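Local coordinates for protein L-asparagine oxygenase (Streptomyces coelicolor, PDB 2OG5) that hydroxylates free L-asparagine at C3, using iron(II), 2-oxoglutarate and dioxygen, to supply (2S,3S)-3-hydroxyasparagine for the calcium-dependent lipopeptide antibiotic, at residues A[172-181]-A[306-316]; A[207-218]-A[286-296]. One frame throughout, in Å; residues are numbered along the deposited sequence. Where two conformers were deposited one is given.

Contact 1. Residues A[172-181]-A[306-316]. With NA (sodium ion), chain B.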
loop_
_atom_site.group_PDB
_atom_site.type_symbol
_atom_site.label_atom_id
_atom_site.label_comp_id
_atom_site.label_asym_id
_atom_site.label_seq_id
_atom_site.Cartn_x
_atom_site.Cartn_y
_atom_site.Cartn_z
ATOM N N GLY A 172 3.171 -10.993 9.736
ATOM C CA GLY A 172 4.304 -11.901 9.565
ATOM C C GLY A 172 5.653 -11.212 9.668
ATOM O O GLY A 172 5.752 -9.982 9.656
ATOM N N SER A 173 6.693 -12.027 9.795
ATOM C CA SER A 173 8.069 -11.523 9.788
ATOM C C SER A 173 9.030 -12.399 8.976
ATOM O O SER A 173 10.230 -12.141 8.935
ATOM C CB SER A 173 8.543 -11.348 11.230
ATOM O OG SER A 173 8.270 -12.515 11.986
ATOM N N THR A 174 8.503 -13.431 8.330
ATOM C CA THR A 174 9.246 -14.181 7.340
ATOM C C THR A 174 9.232 -13.370 6.043
ATOM O O THR A 174 8.473 -12.416 5.906
ATOM C CB THR A 174 8.622 -15.564 7.114
ATOM O OG1 THR A 174 9.485 -16.350 6.282
ATOM C CG2 THR A 174 7.264 -15.436 6.466
ATOM N N LEU A 175 10.073 -13.738 5.093
ATOM C CA LEU A 175 10.094 -13.042 3.815
ATOM C C LEU A 175 8.688 -12.987 3.210
ATOM O O LEU A 175 8.021 -14.022 3.065
ATOM C CB LEU A 175 11.077 -13.717 2.859
ATOM C CG LEU A 175 11.301 -12.987 1.531
ATOM C CD1 LEU A 175 12.715 -13.210 1.024
ATOM C CD2 LEU A 175 10.287 -13.416 0.487
ATOM N N LEU A 176 8.253 -11.772 2.868
ATOM C CA LEU A 176 6.950 -11.532 2.270
ATOM C C LEU A 176 7.157 -11.452 0.765
ATOM O O LEU A 176 7.794 -10.523 0.265
ATOM C CB LEU A 176 6.370 -10.225 2.791
ATOM C CG LEU A 176 5.019 -9.799 2.229
ATOM C CD1 LEU A 176 3.922 -10.779 2.638
ATOM C CD2 LEU A 176 4.667 -8.386 2.674
ATOM N N THR A 177 6.635 -12.444 0.050
ATOM C CA THR A 177 6.874 -12.586 -1.390
ATOM C C THR A 177 6.174 -11.481 -2.189
ATOM O O THR A 177 5.092 -11.016 -1.804
ATOM C CB THR A 177 6.449 -14.001 -1.913
ATOM O OG1 THR A 177 6.358 -13.999 -3.341
ATOM C CG2 THR A 177 5.118 -14.424 -1.362
ATOM N N PHE A 178 6.791 -11.083 -3.303
ATOM C CA PHE A 178 6.279 -10.000 -4.152
ATOM C C PHE A 178 4.848 -10.229 -4.604
ATOM O O PHE A 178 4.491 -11.321 -5.049
ATOM C CB PHE A 178 7.150 -9.819 -5.402
ATOM C CG PHE A 178 8.475 -9.159 -5.129
ATOM C CD1 PHE A 178 8.550 -7.837 -4.705
ATOM C CD2 PHE A 178 9.657 -9.863 -5.328
ATOM C CE1 PHE A 178 9.787 -7.237 -4.464
ATOM C CE2 PHE A 178 10.891 -9.265 -5.090
ATOM C CZ PHE A 178 10.954 -7.956 -4.669
ATOM N N HIS A 179 4.045 -9.169 -4.520
ATOM C CA HIS A 179 2.657 -9.220 -4.946
ATOM C C HIS A 179 2.102 -7.826 -5.190
ATOM O O HIS A 179 2.555 -6.844 -4.597
ATOM C CB HIS A 179 1.796 -9.918 -3.886
ATOM C CG HIS A 179 1.772 -9.212 -2.565
ATOM N ND1 HIS A 179 2.813 -9.279 -1.660
ATOM C CD2 HIS A 179 0.838 -8.411 -2.000
ATOM C CE1 HIS A 179 2.519 -8.548 -0.599
ATOM N NE2 HIS A 179 1.326 -8.010 -0.780
ATOM N N ASN A 180 1.107 -7.762 -6.071
ATOM C CA ASN A 180 0.179 -6.635 -6.097
ATOM C C ASN A 180 -0.796 -6.843 -4.947
ATOM O O ASN A 180 -1.208 -7.978 -4.686
ATOM C CB ASN A 180 -0.604 -6.582 -7.414
ATOM C CG ASN A 180 0.282 -6.295 -8.617
ATOM O OD1 ASN A 180 0.437 -7.144 -9.489
ATOM N ND2 ASN A 180 0.851 -5.092 -8.676
ATOM N N GLU A 181 -1.131 -5.766 -4.248
ATOM C CA GLU A 181 -2.090 -5.840 -3.152
ATOM C C GLU A 181 -3.451 -6.293 -3.673
ATOM O O GLU A 181 -3.982 -5.710 -4.611
ATOM C CB GLU A 181 -2.225 -4.476 -2.477
ATOM C CG GLU A 181 -2.924 -4.528 -1.133
ATOM C CD GLU A 181 -2.122 -5.249 -0.088
ATOM O OE1 GLU A 181 -0.884 -5.329 -0.234
ATOM O OE2 GLU A 181 -2.722 -5.777 0.880
ATOM N N ASN A 306 0.037 0.473 -7.317
ATOM C CA ASN A 306 -0.303 -0.940 -7.349
ATOM C C ASN A 306 -0.732 -1.433 -8.719
ATOM O O ASN A 306 -0.944 -2.647 -8.890
ATOM C CB ASN A 306 -1.420 -1.212 -6.325
ATOM C CG ASN A 306 -1.594 -2.693 -6.001
ATOM O OD1 ASN A 306 -0.611 -3.413 -5.757
ATOM N ND2 ASN A 306 -2.848 -3.149 -5.955
ATOM N N ARG A 307 -0.871 -0.526 -9.688
ATOM C CA ARG A 307 -1.151 -0.928 -11.078
ATOM C C ARG A 307 0.106 -1.459 -11.773
ATOM O O ARG A 307 0.002 -2.301 -12.673
ATOM C CB ARG A 307 -1.677 0.247 -11.918
ATOM C CG ARG A 307 -3.160 0.583 -11.814
ATOM C CD ARG A 307 -3.498 1.471 -10.648
ATOM N NE ARG A 307 -2.759 2.730 -10.623
ATOM C CZ ARG A 307 -3.193 3.907 -11.069
ATOM N NH1 ARG A 307 -4.408 4.058 -11.564
ATOM N NH2 ARG A 307 -2.404 4.964 -10.994
ATOM N N VAL A 308 1.280 -0.966 -11.368
ATOM C CA VAL A 308 2.530 -1.250 -12.077
ATOM C C VAL A 308 3.648 -1.795 -11.187
ATOM O O VAL A 308 4.682 -2.225 -11.699
ATOM C CB VAL A 308 3.063 -0.011 -12.829
ATOM C CG1 VAL A 308 2.147 0.347 -13.989
ATOM C CG2 VAL A 308 3.263 1.167 -11.887
ATOM N N THR A 309 3.445 -1.806 -9.874
ATOM C CA THR A 309 4.504 -2.146 -8.937
ATOM C C THR A 309 4.023 -3.171 -7.931
ATOM O O THR A 309 2.965 -2.984 -7.322
ATOM C CB THR A 309 4.995 -0.867 -8.231
ATOM O OG1 THR A 309 5.526 0.007 -9.226
ATOM C CG2 THR A 309 6.087 -1.139 -7.188
ATOM N N VAL A 310 4.796 -4.246 -7.786
ATOM C CA VAL A 310 4.608 -5.239 -6.739
ATOM C C VAL A 310 5.457 -4.882 -5.530
ATOM O O VAL A 310 6.435 -4.143 -5.643
ATOM C CB VAL A 310 4.973 -6.655 -7.220
ATOM C CG1 VAL A 310 4.057 -7.094 -8.368
ATOM C CG2 VAL A 310 6.453 -6.747 -7.669
ATOM N N HIS A 311 5.072 -5.384 -4.361
ATOM C CA HIS A 311 5.887 -5.157 -3.169
ATOM C C HIS A 311 6.012 -6.414 -2.339
ATOM O O HIS A 311 5.224 -7.357 -2.450
ATOM C CB HIS A 311 5.335 -3.994 -2.335
ATOM C CG HIS A 311 4.030 -4.289 -1.670
ATOM N ND1 HIS A 311 2.818 -4.172 -2.321
ATOM C CD2 HIS A 311 3.745 -4.693 -0.409
ATOM C CE1 HIS A 311 1.844 -4.488 -1.488
ATOM N NE2 HIS A 311 2.378 -4.814 -0.323
ATOM N N GLY A 312 7.047 -6.401 -1.510
ATOM C CA GLY A 312 7.345 -7.466 -0.570
ATOM C C GLY A 312 8.125 -6.893 0.595
ATOM O O GLY A 312 8.180 -5.679 0.787
ATOM N N ARG A 313 8.699 -7.769 1.400
ATOM C CA ARG A 313 9.384 -7.352 2.605
ATOM C C ARG A 313 10.387 -8.407 2.996
ATOM O O ARG A 313 10.100 -9.599 2.919
ATOM C CB ARG A 313 8.403 -7.161 3.763
ATOM C CG ARG A 313 8.985 -6.272 4.859
ATOM C CD ARG A 313 8.767 -6.792 6.275
ATOM N NE ARG A 313 7.497 -7.483 6.426
ATOM C CZ ARG A 313 7.352 -8.807 6.516
ATOM N NH1 ARG A 313 8.406 -9.630 6.482
ATOM N NH2 ARG A 313 6.132 -9.318 6.623
ATOM N N THR A 314 11.554 -7.971 3.460
ATOM C CA THR A 314 12.563 -8.914 3.938
ATOM C C THR A 314 12.164 -9.532 5.278
ATOM O O THR A 314 11.321 -9.002 6.005
ATOM C CB THR A 314 13.919 -8.222 4.116
ATOM O OG1 THR A 314 13.782 -7.161 5.063
ATOM C CG2 THR A 314 14.418 -7.668 2.797
ATOM N N GLU A 315 12.793 -10.657 5.600
ATOM C CA GLU A 315 12.595 -11.340 6.873
ATOM C C GLU A 315 13.268 -10.574 8.010
ATOM O O GLU A 315 14.318 -9.950 7.815
ATOM C CB GLU A 315 13.168 -12.752 6.746
ATOM C CG GLU A 315 13.428 -13.537 8.006
ATOM C CD GLU A 315 14.249 -14.778 7.699
ATOM O OE1 GLU A 315 15.462 -14.796 7.991
ATOM O OE2 GLU A 315 13.684 -15.727 7.128
ATOM N N PHE A 316 12.670 -10.624 9.194
ATOM C CA PHE A 316 13.274 -10.048 10.395
ATOM C C PHE A 316 12.846 -10.816 11.624
ATOM O O PHE A 316 11.920 -11.619 11.562
ATOM C CB PHE A 316 12.984 -8.547 10.519
ATOM C CG PHE A 316 11.541 -8.196 10.757
ATOM C CD1 PHE A 316 11.131 -7.676 11.975
ATOM C CD2 PHE A 316 10.602 -8.333 9.740
ATOM C CE1 PHE A 316 9.812 -7.333 12.193
ATOM C CE2 PHE A 316 9.276 -7.980 9.951
ATOM C CZ PHE A 316 8.885 -7.475 11.171
HETATM NA NA NA B . 0.852 -5.999 0.511
HETATM O O HOH W 1 10.431 -13.875 12.063
HETATM O O HOH W 2 5.706 -12.301 6.206
HETATM O O HOH W 3 12.042 -15.885 5.269
HETATM O O HOH W 4 -0.371 -7.096 1.574
HETATM O O HOH W 5 2.011 -6.318 2.157
HETATM O O HOH W 6 0.800 -4.080 2.182
#

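Contact 2. Residues A[207-218]-A[286-296]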
loop_
_atom_site.group_PDB
_atom_site.type_symbol
_atom_site.label_atom_id
_atom_site.label_comp_id
_atom_site.label_asym_id
_atom_site.label_seq_id
_atom_site.Cartn_x
_atom_site.Cartn_y
_atom_site.Cartn_z
ATOM N N LEU A 207 11.107 -2.679 3.188
ATOM C CA LEU A 207 10.097 -2.750 2.144
ATOM C C LEU A 207 10.815 -2.931 0.820
ATOM O O LEU A 207 11.786 -2.233 0.542
ATOM C CB LEU A 207 9.306 -1.445 2.099
ATOM C CG LEU A 207 8.295 -1.251 0.957
ATOM C CD1 LEU A 207 7.139 -2.213 1.073
ATOM C CD2 LEU A 207 7.820 0.201 0.957
ATOM N N ARG A 208 10.320 -3.850 -0.005
ATOM C CA ARG A 208 10.859 -4.034 -1.349
ATOM C C ARG A 208 9.779 -3.707 -2.366
ATOM O O ARG A 208 8.649 -4.191 -2.241
ATOM C CB ARG A 208 11.342 -5.469 -1.561
ATOM C CG ARG A 208 12.414 -5.945 -0.563
ATOM C CD ARG A 208 13.138 -7.166 -1.114
ATOM N NE ARG A 208 14.134 -6.809 -2.126
ATOM C CZ ARG A 208 14.592 -7.636 -3.069
ATOM N NH1 ARG A 208 14.142 -8.877 -3.172
ATOM N NH2 ARG A 208 15.514 -7.220 -3.920
ATOM N N THR A 209 10.107 -2.876 -3.352
ATOM C CA THR A 209 9.164 -2.559 -4.442
ATOM C C THR A 209 9.823 -2.847 -5.789
ATOM O O THR A 209 10.987 -2.524 -5.986
ATOM C CB THR A 209 8.682 -1.088 -4.377
ATOM O OG1 THR A 209 9.788 -0.195 -4.518
ATOM C CG2 THR A 209 7.979 -0.816 -3.046
ATOM N N ALA A 210 9.084 -3.468 -6.708
ATOM C CA ALA A 210 9.605 -3.748 -8.050
ATOM C C ALA A 210 8.568 -3.410 -9.111
ATOM O O ALA A 210 7.433 -3.867 -9.043
ATOM C CB ALA A 210 10.012 -5.195 -8.166
ATOM N N CYS A 211 8.976 -2.623 -10.098
ATOM C CA CYS A 211 8.057 -2.087 -11.096
ATOM C C CYS A 211 8.190 -2.829 -12.405
ATOM O O CYS A 211 9.311 -3.094 -12.872
ATOM C CB CYS A 211 8.334 -0.598 -11.290
ATOM S SG CYS A 211 7.159 0.279 -12.345
ATOM N N VAL A 212 7.051 -3.156 -13.005
ATOM C CA VAL A 212 7.029 -3.803 -14.320
ATOM C C VAL A 212 7.781 -2.976 -15.375
ATOM O O VAL A 212 8.311 -3.541 -16.336
ATOM C CB VAL A 212 5.586 -4.087 -14.800
ATOM C CG1 VAL A 212 4.851 -2.800 -15.139
ATOM C CG2 VAL A 212 5.589 -5.045 -16.003
ATOM N N ARG A 213 7.865 -1.659 -15.188
ATOM C CA ARG A 213 8.613 -0.788 -16.119
ATOM C C ARG A 213 10.120 -1.073 -16.152
ATOM O O ARG A 213 10.763 -0.894 -17.193
ATOM C CB ARG A 213 8.391 0.693 -15.794
ATOM C CG ARG A 213 6.963 1.144 -16.025
ATOM C CD ARG A 213 6.696 2.573 -15.581
ATOM N NE ARG A 213 5.312 2.895 -15.917
ATOM C CZ ARG A 213 4.476 3.612 -15.164
ATOM N NH1 ARG A 213 4.851 4.135 -14.016
ATOM N NH2 ARG A 213 3.236 3.805 -15.579
ATOM N N ARG A 214 10.681 -1.485 -15.015
ATOM C CA ARG A 214 12.093 -1.858 -14.947
ATOM C C ARG A 214 12.340 -3.223 -15.548
ATOM O O ARG A 214 13.417 -3.458 -16.079
ATOM C CB ARG A 214 12.626 -1.882 -13.511
ATOM C CG ARG A 214 12.623 -0.559 -12.771
ATOM C CD ARG A 214 13.583 0.435 -13.390
ATOM N NE ARG A 214 13.890 1.551 -12.495
ATOM C CZ ARG A 214 14.614 2.611 -12.846
ATOM N NH1 ARG A 214 15.133 2.700 -14.066
ATOM N NH2 ARG A 214 14.841 3.579 -11.969
ATOM N N VAL A 215 11.378 -4.138 -15.446
ATOM C CA VAL A 215 11.638 -5.517 -15.854
ATOM C C VAL A 215 11.187 -5.873 -17.263
ATOM O O VAL A 215 11.843 -6.692 -17.904
ATOM C CB VAL A 215 11.089 -6.569 -14.854
ATOM C CG1 VAL A 215 11.506 -6.215 -13.424
ATOM C CG2 VAL A 215 9.615 -6.710 -14.948
ATOM N N LEU A 216 10.101 -5.275 -17.756
ATOM C CA LEU A 216 9.555 -5.670 -19.065
ATOM C C LEU A 216 10.613 -5.731 -20.182
ATOM O O LEU A 216 10.660 -6.721 -20.904
ATOM C CB LEU A 216 8.367 -4.786 -19.478
ATOM C CG LEU A 216 7.665 -5.197 -20.782
ATOM C CD1 LEU A 216 7.044 -6.580 -20.661
ATOM C CD2 LEU A 216 6.600 -4.184 -21.172
ATOM N N PRO A 217 11.470 -4.698 -20.311
ATOM C CA PRO A 217 12.490 -4.747 -21.380
ATOM C C PRO A 217 13.553 -5.837 -21.214
ATOM O O PRO A 217 14.280 -6.117 -22.169
ATOM C CB PRO A 217 13.158 -3.365 -21.305
ATOM C CG PRO A 217 12.261 -2.522 -20.477
ATOM C CD PRO A 217 11.547 -3.441 -19.546
ATOM N N LEU A 218 13.651 -6.433 -20.027
ATOM C CA LEU A 218 14.662 -7.463 -19.748
ATOM C C LEU A 218 14.145 -8.897 -19.915
ATOM O O LEU A 218 14.938 -9.846 -19.969
ATOM C CB LEU A 218 15.185 -7.296 -18.320
ATOM C CG LEU A 218 15.625 -5.894 -17.894
ATOM C CD1 LEU A 218 16.030 -5.889 -16.426
ATOM C CD2 LEU A 218 16.760 -5.392 -18.780
ATOM N N HIS A 286 13.622 -11.277 -12.082
ATOM C CA HIS A 286 13.860 -9.887 -12.480
ATOM C C HIS A 286 13.311 -8.876 -11.463
ATOM O O HIS A 286 13.907 -7.811 -11.273
ATOM C CB HIS A 286 13.303 -9.612 -13.880
ATOM C CG HIS A 286 14.126 -10.213 -14.977
ATOM N ND1 HIS A 286 13.894 -11.476 -15.475
ATOM C CD2 HIS A 286 15.198 -9.733 -15.653
ATOM C CE1 HIS A 286 14.785 -11.748 -16.414
ATOM N NE2 HIS A 286 15.591 -10.711 -16.538
ATOM N N PHE A 287 12.203 -9.210 -10.809
ATOM C CA PHE A 287 11.712 -8.403 -9.681
ATOM C C PHE A 287 12.786 -8.353 -8.603
ATOM O O PHE A 287 13.104 -7.291 -8.058
ATOM C CB PHE A 287 10.454 -8.994 -9.020
ATOM C CG PHE A 287 9.159 -8.786 -9.770
ATOM C CD1 PHE A 287 8.956 -7.713 -10.627
ATOM C CD2 PHE A 287 8.105 -9.656 -9.535
ATOM C CE1 PHE A 287 7.715 -7.543 -11.270
ATOM C CE2 PHE A 287 6.877 -9.483 -10.168
ATOM C CZ PHE A 287 6.696 -8.438 -11.038
ATOM N N ASP A 288 13.362 -9.511 -8.297
ATOM C CA ASP A 288 14.376 -9.560 -7.274
ATOM C C ASP A 288 15.577 -8.692 -7.652
ATOM O O ASP A 288 16.133 -8.014 -6.796
ATOM C CB ASP A 288 14.825 -10.996 -7.035
ATOM C CG ASP A 288 15.738 -11.115 -5.850
ATOM O OD1 ASP A 288 15.229 -11.008 -4.718
ATOM O OD2 ASP A 288 16.952 -11.309 -6.060
ATOM N N ALA A 289 15.970 -8.718 -8.930
ATOM C CA ALA A 289 17.170 -8.007 -9.380
ATOM C C ALA A 289 17.001 -6.487 -9.414
ATOM O O ALA A 289 17.967 -5.744 -9.187
ATOM C CB ALA A 289 17.595 -8.511 -10.759
ATOM N N THR A 290 15.784 -6.023 -9.671
ATOM C CA THR A 290 15.544 -4.602 -9.912
ATOM C C THR A 290 14.795 -3.912 -8.771
ATOM O O THR A 290 14.536 -2.713 -8.848
ATOM C CB THR A 290 14.737 -4.402 -11.186
ATOM O OG1 THR A 290 13.444 -5.001 -11.042
ATOM C CG2 THR A 290 15.467 -5.025 -12.389
ATOM N N ALA A 291 14.450 -4.659 -7.725
ATOM C CA ALA A 291 13.664 -4.110 -6.621
ATOM C C ALA A 291 14.458 -3.060 -5.862
ATOM O O ALA A 291 15.678 -3.203 -5.676
ATOM C CB ALA A 291 13.241 -5.218 -5.675
ATOM N N VAL A 292 13.764 -2.007 -5.426
ATOM C CA VAL A 292 14.325 -1.012 -4.533
ATOM C C VAL A 292 13.947 -1.460 -3.129
ATOM O O VAL A 292 12.794 -1.828 -2.881
ATOM C CB VAL A 292 13.763 0.406 -4.821
ATOM C CG1 VAL A 292 14.317 1.426 -3.821
ATOM C CG2 VAL A 292 14.062 0.836 -6.248
ATOM N N THR A 293 14.916 -1.475 -2.219
ATOM C CA THR A 293 14.672 -1.865 -0.846
ATOM C C THR A 293 14.857 -0.661 0.039
ATOM O O THR A 293 15.902 -0.003 -0.020
ATOM C CB THR A 293 15.616 -3.005 -0.393
ATOM O OG1 THR A 293 15.471 -4.116 -1.290
ATOM C CG2 THR A 293 15.295 -3.466 1.022
ATOM N N HIS A 294 13.827 -0.410 0.862
ATOM C CA HIS A 294 13.680 0.772 1.721
ATOM C C HIS A 294 13.526 0.343 3.203
ATOM O O HIS A 294 12.562 -0.359 3.513
ATOM C CB HIS A 294 12.386 1.564 1.361
ATOM C CG HIS A 294 11.978 1.536 -0.091
ATOM N ND1 HIS A 294 12.070 2.645 -0.907
ATOM C CD2 HIS A 294 11.398 0.570 -0.844
ATOM C CE1 HIS A 294 11.608 2.347 -2.109
ATOM N NE2 HIS A 294 11.188 1.096 -2.096
ATOM N N ARG A 295 14.411 0.753 4.125
ATOM C CA ARG A 295 14.085 0.642 5.536
ATOM C C ARG A 295 13.406 1.946 5.935
ATOM O O ARG A 295 14.050 2.994 6.001
ATOM C CB ARG A 295 15.322 0.423 6.395
ATOM C CG ARG A 295 14.995 0.325 7.860
ATOM C CD ARG A 295 16.224 0.028 8.670
ATOM N NE ARG A 295 15.948 0.133 10.095
ATOM C CZ ARG A 295 16.268 1.183 10.850
ATOM N NH1 ARG A 295 16.883 2.243 10.343
ATOM N NH2 ARG A 295 15.975 1.165 12.135
ATOM N N LEU A 296 12.109 1.889 6.183
ATOM C CA LEU A 296 11.357 3.099 6.481
ATOM C C LEU A 296 11.685 3.621 7.879
ATOM O O LEU A 296 11.943 2.839 8.798
ATOM C CB LEU A 296 9.857 2.820 6.348
ATOM C CG LEU A 296 9.382 2.511 4.921
ATOM C CD1 LEU A 296 7.970 1.900 4.943
ATOM C CD2 LEU A 296 9.443 3.765 4.065
HETATM O O HOH W 7 16.790 -4.406 -3.530
HETATM O O HOH W 8 11.717 -0.810 -9.180
HETATM O O HOH W 9 11.775 -3.031 -10.469
#

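Contact 1. Residues A[172-181]-A[306-316]
Strands 176-179 and 309-313 pair antiparallel, with Leu-176 opposite Arg-313 and His-179 opposite His-311 as hydrogen-bonded pairs, and a beta bulge between them shifts the register by one residue. Both histidines leave the sheet on the same face, each with CG between backbone N and carbonyl carbon (chi1 62° and 69°), and their rings converge on a sodium ion. His-179 NE2 binds it at 2.4 Å and His-311 NE2 at 2.1 Å. Glu-181 completes the protein side through OE1, 2.0 Å from the ion, with its carboxylate nearly coplanar with the His-311 ring and lying at that ring's edge. Three waters fill the remaining positions. This is the two-histidine, one-carboxylate triad of the iron(II)/2-oxoglutarate oxygenases, with sodium in the iron site. The ring of His-179 is held at both nitrogens, by the metal at NE2 and by ND1, which donates almost straight to Thr-177 O at 2.9 Å. Behind Glu-181, the amide of Asn-306 grips the backbone: OD1 accepts from Glu-181 N and ND2 donates to Glu-181 O. Farther along, Arg-313 bends back so that NH1 reaches Thr-174 O at 2.8 Å, while Leu-176 CB lies over one guanidinium face and Phe-316 CE2 over the other. Strand 176-179 is an edge of its four-stranded sheet; strand 309-313 lies inside it, next to strand 207-211, and Val-310 and Phe-178 meet helix 274-290.

Contact 2. Residues A[207-218]-A[286-296]
Arg-208 reaches across to four residues of 286-296. Its CB lies 4.1 Å from Val-292 O, and CG, set anti to the carbonyl carbon (chi1 -58°), passes 3.6 Å from Thr-293 OG1. CD stays beside that hydroxyl, and a bend at chi3 (78°) turns the head toward the last turn of helix 274-290. Arg-208 NE donates to Thr-293 OG1 at 3.1 Å, nearly in the guanidinium plane. NH1 forms a salt bridge with Asp-288 OD1 at 2.8 Å, meeting the carboxylate from above its plane, the two flat groups being 78° apart. NH2 donates to Asp-288 O on a lone pair and also to a water shared with Ala-291 O and Thr-293 OG1; Ala-291 CB lies over one guanidinium face. All three nitrogens are thus engaged, which fixes the head's rotation. Ala-210 CB packs on Phe-287 CD1, and Val-215 CG1 lies against Thr-290 OG1 at 3.3 Å. That hydroxyl is itself held: it donates to His-286 O and accepts from a water bound to Cys-211 N. Cys-211 is also the N-cap of helix 212-215, its SG accepting from Arg-213 N. In this jelly-roll enzyme helix 274-290 runs almost directly into 292-294, an edge strand antiparallel to 207-211. On its far side strand 207-211 bonds to strand 309-313, and Leu-207 and Thr-209 pack on strand 301-305.

How the contacts relate
Both contacts belong to one four-stranded antiparallel sheet, in the order 176-179, 309-313, 207-211, 292-294, so each joins an edge strand to an inner one. The inner strands are bonded to each other, Gly-312 N lying 2.8 Å from Arg-208 O. Contact 1 is the more buried and the nearer to the chain's centre; its chemistry is metal ligation, backed by amide and guanidinium bonds to the backbone. Contact 2, nested between the segments of contact 1 along the chain, lies farther out and is partly exposed, with a salt bridge and helix-to-strand packing in place of a metal. Thr-209 nevertheless comes within about 4 Å of metal-binding His-311, side chain to side chain.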